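PDB 6IUY: glycerol-3-phosphate dehydrogenase [NAD(+)] from Dunaliella salina, which probably interconverts sn-glycerol 3-phosphate and dihydroxyacetone phosphate using NAD(+)/NADH, and has a di-domain structure, phosphatase-like and dehydrogenase, that enables direct conversion of dihydroxyacetone phosphate to glycerol. Local coordinates for residues V28-W32 with A240-V244; G205-S209 with R233-A237; T379-R383 with G461-N465; K464-A468 with D519-S524. One frame throughout, in Å; residues are numbered along the deposited sequence.

How the contacts relate
The four contacts fall into two pairs, one in the phosphatase-like half and one in the dehydrogenase half. Contacts 1 and 2 come first along the chain, their centres about 14 Å apart; contact 2 falls within the chain span that contact 1 brackets, and helix 234-238 of contact 2 leads to strand 242-244 of contact 1. Contacts 3 and 4, with centres about 10 Å apart, share Lys464 and Asn465 on helix 454-477 and both touch the bound dihydroxyacetone phosphate. A salt bridge from Lys380 to Asp519 ties them together. Between contacts 2 and 3 the centres are about 56 Å apart, so the magnesium site and the dehydrogenase pocket are widely separated in this chain.

Contact 1 of 4, residues V28-W32 with A240-V244; sequences VLDLW and ADWFV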
loop_
_atom_site.group_PDB
_atom_site.type_symbol
_atom_site.label_atom_id
_atom_site.label_comp_id
_atom_site.label_asym_id
_atom_site.label_seq_id
_atom_site.Cartn_x
_atom_site.Cartn_y
_atom_site.Cartn_z
ATOM N N VAL A 28 -17.624 39.152 -14.587
ATOM C CA VAL A 28 -18.654 38.266 -15.108
ATOM C C VAL A 28 -18.019 37.257 -16.054
ATOM O O VAL A 28 -18.223 36.045 -15.909
ATOM C CB VAL A 28 -19.767 39.034 -15.840
ATOM C CG1 VAL A 28 -20.609 38.087 -16.660
ATOM C CG2 VAL A 28 -20.636 39.762 -14.843
ATOM N N LEU A 29 -17.240 37.757 -17.012
ATOM C CA LEU A 29 -16.525 36.894 -17.949
ATOM C C LEU A 29 -15.700 35.866 -17.191
ATOM O O LEU A 29 -15.615 34.704 -17.588
ATOM C CB LEU A 29 -15.614 37.698 -18.880
ATOM C CG LEU A 29 -14.880 36.836 -19.917
ATOM C CD1 LEU A 29 -15.876 36.041 -20.755
ATOM C CD2 LEU A 29 -13.950 37.664 -20.813
ATOM N N ASP A 30 -15.100 36.296 -16.092
ATOM C CA ASP A 30 -14.350 35.385 -15.245
ATOM C C ASP A 30 -15.261 34.268 -14.712
ATOM O O ASP A 30 -14.902 33.087 -14.768
ATOM C CB ASP A 30 -13.697 36.151 -14.091
ATOM C CG ASP A 30 -12.565 35.376 -13.436
ATOM O OD1 ASP A 30 -12.497 35.376 -12.186
ATOM O OD2 ASP A 30 -11.738 34.781 -14.167
ATOM N N LEU A 31 -16.440 34.647 -14.209
ATOM C CA LEU A 31 -17.389 33.678 -13.653
ATOM C C LEU A 31 -17.863 32.670 -14.696
ATOM O O LEU A 31 -18.093 31.504 -14.382
ATOM C CB LEU A 31 -18.598 34.383 -13.045
ATOM C CG LEU A 31 -18.435 34.927 -11.634
ATOM C CD1 LEU A 31 -19.700 35.653 -11.216
ATOM C CD2 LEU A 31 -18.117 33.802 -10.660
ATOM N N TRP A 32 -18.003 33.127 -15.937
ATOM C CA TRP A 32 -18.372 32.262 -17.041
ATOM C C TRP A 32 -17.273 31.255 -17.329
ATOM O O TRP A 32 -17.533 30.071 -17.553
ATOM C CB TRP A 32 -18.644 33.087 -18.286
ATOM C CG TRP A 32 -18.876 32.274 -19.509
ATOM C CD1 TRP A 32 -18.121 32.271 -20.646
ATOM C CD2 TRP A 32 -19.942 31.347 -19.733
ATOM N NE1 TRP A 32 -18.662 31.409 -21.574
ATOM C CE2 TRP A 32 -19.776 30.821 -21.032
ATOM C CE3 TRP A 32 -21.023 30.906 -18.961
ATOM C CZ2 TRP A 32 -20.646 29.871 -21.576
ATOM C CZ3 TRP A 32 -21.896 29.961 -19.509
ATOM C CH2 TRP A 32 -21.700 29.460 -20.803
ATOM N N ALA A 240 -29.722 41.988 -16.386
ATOM C CA ALA A 240 -28.872 40.835 -16.665
ATOM C C ALA A 240 -27.397 41.199 -16.567
ATOM O O ALA A 240 -27.001 42.338 -16.839
ATOM C CB ALA A 240 -29.179 40.267 -18.042
ATOM N N ASP A 241 -26.585 40.217 -16.188
ATOM C CA ASP A 241 -25.146 40.402 -16.060
ATOM C C ASP A 241 -24.462 40.376 -17.415
ATOM O O ASP A 241 -23.291 40.741 -17.546
ATOM C CB ASP A 241 -24.551 39.318 -15.162
ATOM C CG ASP A 241 -24.750 39.604 -13.698
ATOM O OD1 ASP A 241 -24.549 40.768 -13.296
ATOM O OD2 ASP A 241 -25.099 38.666 -12.949
ATOM N N TRP A 242 -25.198 39.941 -18.426
ATOM C CA TRP A 242 -24.626 39.766 -19.748
ATOM C C TRP A 242 -25.768 39.410 -20.692
ATOM O O TRP A 242 -26.514 38.471 -20.437
ATOM C CB TRP A 242 -23.539 38.678 -19.712
ATOM C CG TRP A 242 -22.806 38.433 -20.994
ATOM C CD1 TRP A 242 -22.957 39.102 -22.170
ATOM C CD2 TRP A 242 -21.795 37.439 -21.227
ATOM N NE1 TRP A 242 -22.106 38.588 -23.123
ATOM C CE2 TRP A 242 -21.385 37.566 -22.570
ATOM C CE3 TRP A 242 -21.200 36.455 -20.432
ATOM C CZ2 TRP A 242 -20.407 36.748 -23.133
ATOM C CZ3 TRP A 242 -20.239 35.644 -20.993
ATOM C CH2 TRP A 242 -19.845 35.798 -22.330
ATOM N N PHE A 243 -25.931 40.182 -21.761
ATOM C CA PHE A 243 -26.997 39.921 -22.724
ATOM C C PHE A 243 -26.411 39.400 -24.023
ATOM O O PHE A 243 -25.497 40.007 -24.582
ATOM C CB PHE A 243 -27.830 41.187 -22.987
ATOM C CG PHE A 243 -28.832 41.025 -24.092
ATOM C CD1 PHE A 243 -29.998 40.305 -23.887
ATOM C CD2 PHE A 243 -28.607 41.580 -25.340
ATOM C CE1 PHE A 243 -30.921 40.140 -24.906
ATOM C CE2 PHE A 243 -29.528 41.423 -26.361
ATOM C CZ PHE A 243 -30.686 40.702 -26.145
ATOM N N VAL A 244 -26.932 38.275 -24.502
ATOM C CA VAL A 244 -26.415 37.682 -25.726
ATOM C C VAL A 244 -27.537 37.300 -26.675
ATOM O O VAL A 244 -28.661 37.025 -26.249
ATOM C CB VAL A 244 -25.539 36.429 -25.436
ATOM C CG1 VAL A 244 -25.081 36.413 -23.981
ATOM C CG2 VAL A 244 -26.283 35.152 -25.783
#
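Trp32 and Trp242 make the aromatic centre of this contact, a T-shaped pair. The six-membered ring of Trp242 drives its edge at one face of the Trp32 indole, with the planes 89° apart. From the five-membered ring centroid of Trp32 to the six-membered ring centroid of Trp242 the distance is 5.4 Å, and the leading atom, Trp242 CZ3, stands 3.9 Å from Trp32 CG. Trp242 reaches that far because its CG is anti to its backbone N (chi1 -177°), which swings the indole out toward the helix.

This joins helix 26-33 to the edge strand of the sheet in the haloacid dehalogenase-like domain. Strand 242-244 is the last strand at one margin of the parallel Rossmann-like sheet, hydrogen-bonded to strand 223-227, and helix 26-33 runs past it at 68° between the short axes, 11.5 Å away at their closest.

Aliphatic groups of the helix also touch Trp242. Val28 CG1 approaches Trp242 CE3 at 4.2 Å, and Leu29 CD1 meets Trp242 CH2 at 4.3 Å; both methyls come in obliquely. From its own strand, Val244 CG1 sits above one face of the indole, displaced toward the rim. The other methyl of Val28, CG2, packs on Asp241 CB at 4.0 Å.

Polar groups at the contact find their partners outside it. The indole nitrogen of Trp32 hydrogen-bonds to the carbonyl O of Leu250 in helix 247-251, while Asp241 OD2 accepts a hydrogen bond from the backbone N of Phe224 on the adjacent strand.

Contact 2 of 4, residues G205-S209 with R233-A237; sequences GDGFS and RPAVA. With MG (magnesium ion), chain F.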
loop_
_atom_site.group_PDB
_atom_site.type_symbol
_atom_site.label_atom_id
_atom_site.label_comp_id
_atom_site.label_asym_id
_atom_site.label_seq_id
_atom_site.Cartn_x
_atom_site.Cartn_y
_atom_site.Cartn_z
ATOM N N GLY A 205 -30.945 32.289 -19.134
ATOM C CA GLY A 205 -32.357 32.301 -19.503
ATOM C C GLY A 205 -32.922 33.611 -20.056
ATOM O O GLY A 205 -32.217 34.618 -20.176
ATOM N N ASP A 206 -34.212 33.592 -20.393
ATOM C CA ASP A 206 -34.881 34.745 -20.998
ATOM C C ASP A 206 -35.854 35.465 -20.051
ATOM O O ASP A 206 -35.936 36.693 -20.046
ATOM C CB ASP A 206 -35.630 34.313 -22.272
ATOM C CG ASP A 206 -36.676 33.227 -22.016
ATOM O OD1 ASP A 206 -36.381 32.261 -21.276
ATOM O OD2 ASP A 206 -37.797 33.335 -22.569
ATOM N N GLY A 207 -36.590 34.704 -19.251
ATOM C CA GLY A 207 -37.677 35.264 -18.466
ATOM C C GLY A 207 -37.274 35.978 -17.193
ATOM O O GLY A 207 -36.083 36.169 -16.919
ATOM N N PHE A 208 -38.283 36.382 -16.423
ATOM C CA PHE A 208 -38.078 36.978 -15.106
ATOM C C PHE A 208 -37.776 35.905 -14.058
ATOM O O PHE A 208 -37.119 36.169 -13.056
ATOM C CB PHE A 208 -39.307 37.795 -14.687
ATOM C CG PHE A 208 -39.390 39.149 -15.343
ATOM C CD1 PHE A 208 -38.812 40.260 -14.742
ATOM C CD2 PHE A 208 -40.039 39.311 -16.561
ATOM C CE1 PHE A 208 -38.878 41.510 -15.342
ATOM C CE2 PHE A 208 -40.113 40.560 -17.166
ATOM C CZ PHE A 208 -39.531 41.661 -16.554
ATOM N N SER A 209 -38.267 34.691 -14.291
ATOM C CA SER A 209 -37.973 33.572 -13.398
ATOM C C SER A 209 -36.466 33.316 -13.366
ATOM O O SER A 209 -35.930 32.857 -12.359
ATOM C CB SER A 209 -38.722 32.308 -13.838
ATOM O OG SER A 209 -38.408 31.968 -15.180
ATOM N N ARG A 233 -37.123 40.811 -24.475
ATOM C CA ARG A 233 -37.614 41.202 -23.154
ATOM C C ARG A 233 -36.692 42.221 -22.500
ATOM O O ARG A 233 -35.937 41.884 -21.585
ATOM C CB ARG A 233 -37.767 39.985 -22.239
ATOM C CG ARG A 233 -38.635 38.874 -22.799
ATOM C CD ARG A 233 -38.917 37.826 -21.737
ATOM N NE ARG A 233 -39.791 36.770 -22.236
ATOM C CZ ARG A 233 -40.524 35.976 -21.461
ATOM N NH1 ARG A 233 -40.500 36.118 -20.138
ATOM N NH2 ARG A 233 -41.288 35.040 -22.011
ATOM N N PRO A 234 -36.760 43.479 -22.972
ATOM C CA PRO A 234 -35.926 44.598 -22.508
ATOM C C PRO A 234 -35.857 44.762 -20.990
ATOM O O PRO A 234 -34.829 45.223 -20.498
ATOM C CB PRO A 234 -36.601 45.819 -23.146
ATOM C CG PRO A 234 -37.184 45.290 -24.408
ATOM C CD PRO A 234 -37.641 43.882 -24.086
ATOM N N ALA A 235 -36.914 44.405 -20.262
ATOM C CA ALA A 235 -36.942 44.662 -18.823
ATOM C C ALA A 235 -36.087 43.649 -18.063
ATOM O O ALA A 235 -35.450 43.992 -17.062
ATOM C CB ALA A 235 -38.370 44.652 -18.301
ATOM N N VAL A 236 -36.067 42.406 -18.542
ATOM C CA VAL A 236 -35.238 41.380 -17.920
ATOM C C VAL A 236 -33.795 41.450 -18.423
ATOM O O VAL A 236 -32.856 41.181 -17.670
ATOM C CB VAL A 236 -35.801 39.972 -18.166
ATOM C CG1 VAL A 236 -36.441 39.884 -19.537
ATOM C CG2 VAL A 236 -34.711 38.926 -17.997
ATOM N N ALA A 237 -33.623 41.831 -19.686
ATOM C CA ALA A 237 -32.294 42.000 -20.261
ATOM C C ALA A 237 -31.484 43.066 -19.519
ATOM O O ALA A 237 -30.252 42.975 -19.432
ATOM C CB ALA A 237 -32.400 42.355 -21.723
HETATM MG MG MG F . -38.056 31.002 -20.567
#
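Phe208 and Val236 bring the two backbones closest, their CA atoms 5.9 Å apart, where the turn after strand 201-205 faces the first turn of helix 234-238, with Arg233 at the N-cap position of that helix. Arg233 O takes the backbone N of Ala237 at 3.0 Å as the helix starts.

Val236 packs on both the Phe208 ring and the backbone of residues 206-207. Its CB sits over the middle of the Phe208 ring, a CH-pi contact 4.3 Å from the ring centroid and only 5° off the ring normal. Ala235 CB comes instead to the ring edge, 3.7 Å from Phe208 CZ. The CG2 methyl of Val236 meets the backbone, 3.3 Å from Gly207 O, and Asp206 O is also close to both valine methyls.

Arg233 extends its chain from CG to NE and brings the guanidinium alongside Gly207, NH1 lying 3.4 Å from Gly207 CA. Asp206 OD2 sits above one face of that guanidinium. The guanidinium and carboxylate planes are 57° apart and no N-H points at the oxygen, so the long salt bridge, 3.9 Å from Asp206 OD2 to Arg233 NH2, is an attraction of charges alone.

The other carboxylate oxygen, Asp206 OD1, binds magnesium at 2.2 Å, and Asp41 and Asp43 complete the protein's share of the site. An acidic metal ligand just past the fourth strand, facing the DxDx(T/V) aspartates at the end of the first, is the signature of a haloacid dehalogenase-type phosphatase centre.

Contact 3 of 4, residues T379-R383 with G461-N465; sequences TKGMR and GTLKN. With 13P (1,3-dihydroxyacetonephosphate), chain D; NAD (nicotinamide-adenine-dinucleotide), chain C.
Lys380 lies along the 461-465 turn of helix 454-477, its side chain extended beyond CG and running past the carbonyl of Gly461, with CD 3.3 Å from Gly461 O. Asn465 flanks the root of the same chain, its ND2 3.9 Å from Lys380 CB. At the far end the ammonium donates to O3 of dihydroxyacetone phosphate, 3.1 Å from Lys380 NZ, beside the nicotinamide ring and in salt-bridge contact with Asp519. Lys464 brings a second ammonium to that hydroxyl from the helix side, as suits a pocket made for an anionic substrate, although the modelled place of its NZ is doubtful. Cut back to an alanine, Lys380 would probably leave O3 without this donor and Asp519, of its two lysine partners, with only the more distant Lys464.

The backbone is pinned at both sides of the lysine. Lys380 N points almost straight at the ribose hydroxyl O3D of NAD, 3.0 Å away at 172°. Gly381 N donates to Thr462 OG1 at 2.9 Å and 168°. Thr462 is turned for this by chi1 -73°, which sets OG1 anti to its carbonyl carbon and facing the loop, while its CG2 lies against Gly381 CA at 3.8 Å. One water also links Thr462 OG1 to Thr379 O. The backbone angles of Gly381 would jam a CB against the preceding carbonyl, which calls for glycine.

In the fold, this loop leaves strand 374-377 of the Rossmann sheet and enters the hairpin 382-391, sandwiched between NAD and helix 454-477, while Met382 leans on Val571 and Ile574 of helix 564-577.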
loop_
_atom_site.group_PDB
_atom_site.type_symbol
_atom_site.label_atom_id
_atom_site.label_comp_id
_atom_site.label_asym_id
_atom_site.label_seq_id
_atom_site.Cartn_x
_atom_site.Cartn_y
_atom_site.Cartn_z
ATOM N N THR A 379 8.083 16.071 -12.042
ATOM C CA THR A 379 9.492 15.988 -11.670
ATOM C C THR A 379 9.757 15.335 -10.304
ATOM O O THR A 379 9.023 15.562 -9.333
ATOM C CB THR A 379 10.105 17.403 -11.686
ATOM O OG1 THR A 379 10.119 17.886 -13.034
ATOM C CG2 THR A 379 11.540 17.409 -11.129
ATOM N N LYS A 380 10.834 14.556 -10.223
ATOM C CA LYS A 380 11.166 13.824 -9.007
ATOM C C LYS A 380 12.524 14.274 -8.494
ATOM O O LYS A 380 13.507 14.356 -9.249
ATOM C CB LYS A 380 11.133 12.305 -9.275
ATOM C CG LYS A 380 9.726 11.808 -9.573
ATOM C CD LYS A 380 9.680 10.390 -10.134
ATOM C CE LYS A 380 8.263 10.066 -10.567
ATOM N NZ LYS A 380 8.097 8.722 -11.217
ATOM N N GLY A 381 12.568 14.612 -7.216
ATOM C CA GLY A 381 13.729 15.267 -6.643
ATOM C C GLY A 381 13.222 16.373 -5.743
ATOM O O GLY A 381 12.021 16.717 -5.746
ATOM N N MET A 382 14.124 16.927 -4.953
ATOM C CA MET A 382 13.735 17.980 -4.031
ATOM C C MET A 382 14.852 18.991 -3.863
ATOM O O MET A 382 16.006 18.727 -4.223
ATOM C CB MET A 382 13.364 17.398 -2.665
ATOM C CG MET A 382 14.530 16.766 -1.909
ATOM S SD MET A 382 14.117 16.522 -0.167
ATOM C CE MET A 382 15.545 15.619 0.388
ATOM N N ARG A 383 14.513 20.152 -3.313
ATOM C CA ARG A 383 15.543 21.072 -2.866
ATOM C C ARG A 383 15.539 21.086 -1.354
ATOM O O ARG A 383 14.476 21.035 -0.728
ATOM C CB ARG A 383 15.324 22.498 -3.423
ATOM C CG ARG A 383 16.502 23.449 -3.100
ATOM C CD ARG A 383 16.309 24.852 -3.683
ATOM N NE ARG A 383 15.441 25.674 -2.843
ATOM C CZ ARG A 383 15.844 26.735 -2.151
ATOM N NH1 ARG A 383 14.974 27.412 -1.414
ATOM N NH2 ARG A 383 17.112 27.129 -2.207
ATOM N N GLY A 461 7.109 9.596 -5.194
ATOM C CA GLY A 461 7.831 9.725 -6.444
ATOM C C GLY A 461 9.297 10.097 -6.259
ATOM O O GLY A 461 10.149 9.560 -6.941
ATOM N N THR A 462 9.585 11.009 -5.338
ATOM C CA THR A 462 10.951 11.466 -5.100
ATOM C C THR A 462 11.813 10.490 -4.295
ATOM O O THR A 462 12.936 10.231 -4.679
ATOM C CB THR A 462 10.951 12.831 -4.360
ATOM O OG1 THR A 462 10.553 13.866 -5.270
ATOM C CG2 THR A 462 12.317 13.163 -3.818
ATOM N N LEU A 463 11.303 9.964 -3.178
ATOM C CA LEU A 463 12.110 9.098 -2.300
ATOM C C LEU A 463 12.410 7.734 -2.922
ATOM O O LEU A 463 13.432 7.106 -2.622
ATOM C CB LEU A 463 11.413 8.889 -0.949
ATOM C CG LEU A 463 11.424 10.089 -0.005
ATOM C CD1 LEU A 463 10.801 9.739 1.345
ATOM C CD2 LEU A 463 12.840 10.612 0.172
ATOM N N LYS A 464 11.528 7.269 -3.792
ATOM C CA LYS A 464 11.675 5.930 -4.338
ATOM C C LYS A 464 12.938 5.766 -5.193
ATOM O O LYS A 464 13.405 4.637 -5.398
ATOM C CB LYS A 464 10.421 5.567 -5.136
ATOM C CG LYS A 464 10.638 5.202 -6.571
ATOM C CD LYS A 464 10.937 6.380 -7.431
ATOM C CE LYS A 464 10.816 5.952 -8.870
ATOM N NZ LYS A 464 11.558 6.785 -9.841
ATOM N N ASN A 465 13.498 6.879 -5.675
ATOM C CA ASN A 465 14.731 6.829 -6.460
ATOM C C ASN A 465 15.915 6.561 -5.568
ATOM O O ASN A 465 16.926 6.057 -6.025
ATOM C CB ASN A 465 14.978 8.137 -7.242
ATOM C CG ASN A 465 14.180 8.205 -8.525
ATOM O OD1 ASN A 465 13.928 7.185 -9.163
ATOM N ND2 ASN A 465 13.761 9.412 -8.905
HETATM P P 13P D . 14.792 6.187 -13.154
HETATM O O1P 13P D . 13.497 5.877 -12.443
HETATM O O2P 13P D . 14.652 5.640 -14.545
HETATM O O3P 13P D . 15.903 5.507 -12.399
HETATM O O1 13P D . 15.176 7.734 -13.271
HETATM C C1 13P D . 14.484 8.748 -12.578
HETATM C C2 13P D . 13.036 8.506 -12.845
HETATM O O2 13P D . 12.695 8.017 -13.901
HETATM C C3 13P D . 11.997 8.851 -11.817
HETATM O O3 13P D . 11.007 7.834 -11.825
HETATM P PA NAD C . 16.279 13.381 -18.854
HETATM O O1A NAD C . 16.027 12.717 -20.144
HETATM O O2A NAD C . 16.729 12.443 -17.742
HETATM O O5B NAD C . 17.443 14.510 -19.007
HETATM C C5B NAD C . 17.704 15.112 -20.283
HETATM C C4B NAD C . 17.350 16.620 -20.234
HETATM O O4B NAD C . 18.178 17.243 -19.441
HETATM C C3B NAD C . 17.589 17.243 -21.612
HETATM O O3B NAD C . 16.441 17.477 -22.288
HETATM C C2B NAD C . 18.305 18.574 -21.308
HETATM O O2B NAD C . 17.657 19.655 -22.111
HETATM C C1B NAD C . 18.146 18.729 -20.038
HETATM N N9A NAD C . 19.198 19.501 -19.527
HETATM C C8A NAD C . 20.526 19.244 -19.545
HETATM N N7A NAD C . 21.146 20.279 -18.934
HETATM C C5A NAD C . 20.208 21.187 -18.555
HETATM C C6A NAD C . 20.289 22.414 -17.921
HETATM N N6A NAD C . 21.475 23.068 -17.486
HETATM N N1A NAD C . 19.174 23.104 -17.649
HETATM C C2A NAD C . 17.963 22.595 -18.015
HETATM N N3A NAD C . 17.879 21.402 -18.647
HETATM C C4A NAD C . 19.004 20.703 -18.913
HETATM O O3 NAD C . 14.922 14.118 -18.415
HETATM P PN NAD C . 13.486 13.447 -18.176
HETATM O O1N NAD C . 13.486 11.989 -18.600
HETATM O O2N NAD C . 12.412 14.190 -18.939
HETATM O O5D NAD C . 13.223 13.470 -16.620
HETATM C C5D NAD C . 12.978 14.684 -15.934
HETATM C C4D NAD C . 12.159 14.341 -14.682
HETATM O O4D NAD C . 11.266 13.409 -14.957
HETATM C C3D NAD C . 13.086 13.745 -13.643
HETATM O O3D NAD C . 12.845 14.332 -12.458
HETATM C C2D NAD C . 12.716 12.236 -13.590
HETATM O O2D NAD C . 13.069 11.739 -12.234
HETATM C C1D NAD C . 11.441 12.226 -13.860
HETATM N N1N NAD C . 10.936 10.999 -14.443
HETATM C C2N NAD C . 11.611 10.317 -15.434
HETATM C C3N NAD C . 11.081 9.142 -15.965
HETATM C C7N NAD C . 11.882 8.395 -17.054
HETATM O O7N NAD C . 11.606 7.246 -17.338
HETATM N N7N NAD C . 12.945 9.095 -17.730
HETATM C C4N NAD C . 9.876 8.643 -15.520
HETATM C C5N NAD C . 9.178 9.337 -14.548
HETATM C C6N NAD C . 9.715 10.516 -14.028
HETATM O O HOH W 1 8.273 13.794 -7.058
#

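Contact 4 of 4, residues K464-A468 with D519-S524; sequences KNIVA and DLIASS. With 13P (1,3-dihydroxyacetonephosphate), chain D.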
loop_
_atom_site.group_PDB
_atom_site.type_symbol
_atom_site.label_atom_id
_atom_site.label_comp_id
_atom_site.label_asym_id
_atom_site.label_seq_id
_atom_site.Cartn_x
_atom_site.Cartn_y
_atom_site.Cartn_z
ATOM N N LYS A 464 11.528 7.269 -3.792
ATOM C CA LYS A 464 11.675 5.930 -4.338
ATOM C C LYS A 464 12.938 5.766 -5.193
ATOM O O LYS A 464 13.405 4.637 -5.398
ATOM C CB LYS A 464 10.421 5.567 -5.136
ATOM C CG LYS A 464 10.638 5.202 -6.571
ATOM C CD LYS A 464 10.937 6.380 -7.431
ATOM C CE LYS A 464 10.816 5.952 -8.870
ATOM N NZ LYS A 464 11.558 6.785 -9.841
ATOM N N ASN A 465 13.498 6.879 -5.675
ATOM C CA ASN A 465 14.731 6.829 -6.460
ATOM C C ASN A 465 15.915 6.561 -5.568
ATOM O O ASN A 465 16.926 6.057 -6.025
ATOM C CB ASN A 465 14.978 8.137 -7.242
ATOM C CG ASN A 465 14.180 8.205 -8.525
ATOM O OD1 ASN A 465 13.928 7.185 -9.163
ATOM N ND2 ASN A 465 13.761 9.412 -8.905
ATOM N N ILE A 466 15.817 6.926 -4.298
ATOM C CA ILE A 466 16.853 6.500 -3.353
ATOM C C ILE A 466 16.834 4.967 -3.233
ATOM O O ILE A 466 17.867 4.320 -3.371
ATOM C CB ILE A 466 16.660 7.086 -1.932
ATOM C CG1 ILE A 466 16.707 8.613 -1.936
ATOM C CG2 ILE A 466 17.713 6.493 -0.959
ATOM C CD1 ILE A 466 16.458 9.216 -0.541
ATOM N N VAL A 467 15.656 4.390 -2.972
ATOM C CA VAL A 467 15.530 2.927 -2.841
ATOM C C VAL A 467 15.988 2.222 -4.112
ATOM O O VAL A 467 16.554 1.135 -4.041
ATOM C CB VAL A 467 14.059 2.473 -2.528
ATOM C CG1 VAL A 467 14.001 0.980 -2.306
ATOM C CG2 VAL A 467 13.513 3.198 -1.309
ATOM N N ALA A 468 15.753 2.829 -5.281
ATOM C CA ALA A 468 16.157 2.196 -6.539
ATOM C C ALA A 468 17.681 2.143 -6.654
ATOM O O ALA A 468 18.223 1.213 -7.269
ATOM C CB ALA A 468 15.554 2.923 -7.754
ATOM N N ASP A 519 5.545 2.431 -8.459
ATOM C CA ASP A 519 6.719 3.175 -8.937
ATOM C C ASP A 519 8.017 2.594 -8.371
ATOM O O ASP A 519 9.014 2.466 -9.078
ATOM C CB ASP A 519 6.595 4.659 -8.555
ATOM C CG ASP A 519 7.563 5.558 -9.330
ATOM O OD1 ASP A 519 8.294 5.042 -10.215
ATOM O OD2 ASP A 519 7.585 6.791 -9.057
ATOM N N LEU A 520 8.005 2.273 -7.082
ATOM C CA LEU A 520 9.205 1.787 -6.406
ATOM C C LEU A 520 9.713 0.486 -7.044
ATOM O O LEU A 520 10.930 0.253 -7.172
ATOM C CB LEU A 520 8.906 1.589 -4.918
ATOM C CG LEU A 520 9.942 0.888 -4.054
ATOM C CD1 LEU A 520 11.155 1.773 -3.856
ATOM C CD2 LEU A 520 9.332 0.513 -2.727
ATOM N N ILE A 521 8.767 -0.335 -7.481
ATOM C CA ILE A 521 9.051 -1.643 -8.058
ATOM C C ILE A 521 9.615 -1.513 -9.475
ATOM O O ILE A 521 10.711 -2.012 -9.771
ATOM C CB ILE A 521 7.775 -2.511 -8.079
ATOM C CG1 ILE A 521 7.377 -2.886 -6.647
ATOM C CG2 ILE A 521 7.973 -3.773 -8.925
ATOM C CD1 ILE A 521 6.100 -3.755 -6.558
ATOM N N ALA A 522 8.861 -0.837 -10.343
ATOM C CA ALA A 522 9.301 -0.580 -11.717
ATOM C C ALA A 522 10.664 0.066 -11.737
ATOM O O ALA A 522 11.513 -0.306 -12.541
ATOM C CB ALA A 522 8.286 0.298 -12.464
ATOM N N SER A 523 10.893 1.028 -10.853
ATOM C CA SER A 523 12.182 1.723 -10.844
ATOM C C SER A 523 13.301 0.900 -10.243
ATOM O O SER A 523 14.486 1.104 -10.573
ATOM C CB SER A 523 12.055 3.047 -10.097
ATOM O OG SER A 523 10.988 3.781 -10.675
ATOM N N SER A 524 12.940 -0.022 -9.351
ATOM C CA SER A 524 13.921 -0.896 -8.714
ATOM C C SER A 524 14.258 -2.054 -9.630
ATOM O O SER A 524 15.323 -2.636 -9.521
ATOM C CB SER A 524 13.401 -1.399 -7.361
ATOM O OG SER A 524 13.247 -0.302 -6.478
HETATM P P 13P D . 14.792 6.187 -13.154
HETATM O O1P 13P D . 13.497 5.877 -12.443
HETATM O O2P 13P D . 14.652 5.640 -14.545
HETATM O O3P 13P D . 15.903 5.507 -12.399
HETATM O O1 13P D . 15.176 7.734 -13.271
HETATM C C1 13P D . 14.484 8.748 -12.578
HETATM C C2 13P D . 13.036 8.506 -12.845
HETATM O O2 13P D . 12.695 8.017 -13.901
HETATM C C3 13P D . 11.997 8.851 -11.817
HETATM O O3 13P D . 11.007 7.834 -11.825
#
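Lys464 and Leu520 carry this packing of helix 454-477 on helix 514-526 in the helical C-terminal domain of the dehydrogenase. The segment axes approach to 8.8 Å and cross at -35°. Lys464 lies across the second helix: its CG rests 3.7 Å from Leu520 CA, and the rest of the chain, bent at chi2, rises between Asp519 and Ser523 toward the substrate. Its chi1 of 122° is far from staggered, and with clashes at CE and NZ the modelled tip is doubtful. The ion pair to Asp519 OD1 is long, while the other oxygen of Asp519 serves Lys380.

Asn465 faces the ligand from the next position, ND2 3.5 Å from C3 of dihydroxyacetone phosphate; its OD1 is modelled very close to the less certain Lys464 NZ. A leucine in its place, lacking that oxygen, would probably lose the flat packing of the amide along C1 and C3 of the substrate.

Further along, small residues let the helices close in. Ala468 and Ser524 have CA atoms 4.4 Å apart, and Ala468 CB sits 3.5 Å from Ser523 O. On the side of helix 514-526 turned away from this contact, Ile521 packs on Tyr525 of the second subunit.

The Leu520 side chain, its CG anti to the backbone N (chi1 171°), crosses Val467 at about a right angle and brings CD1 to 3.3 Å from Val467 CB, tighter than ordinary van der Waals contact.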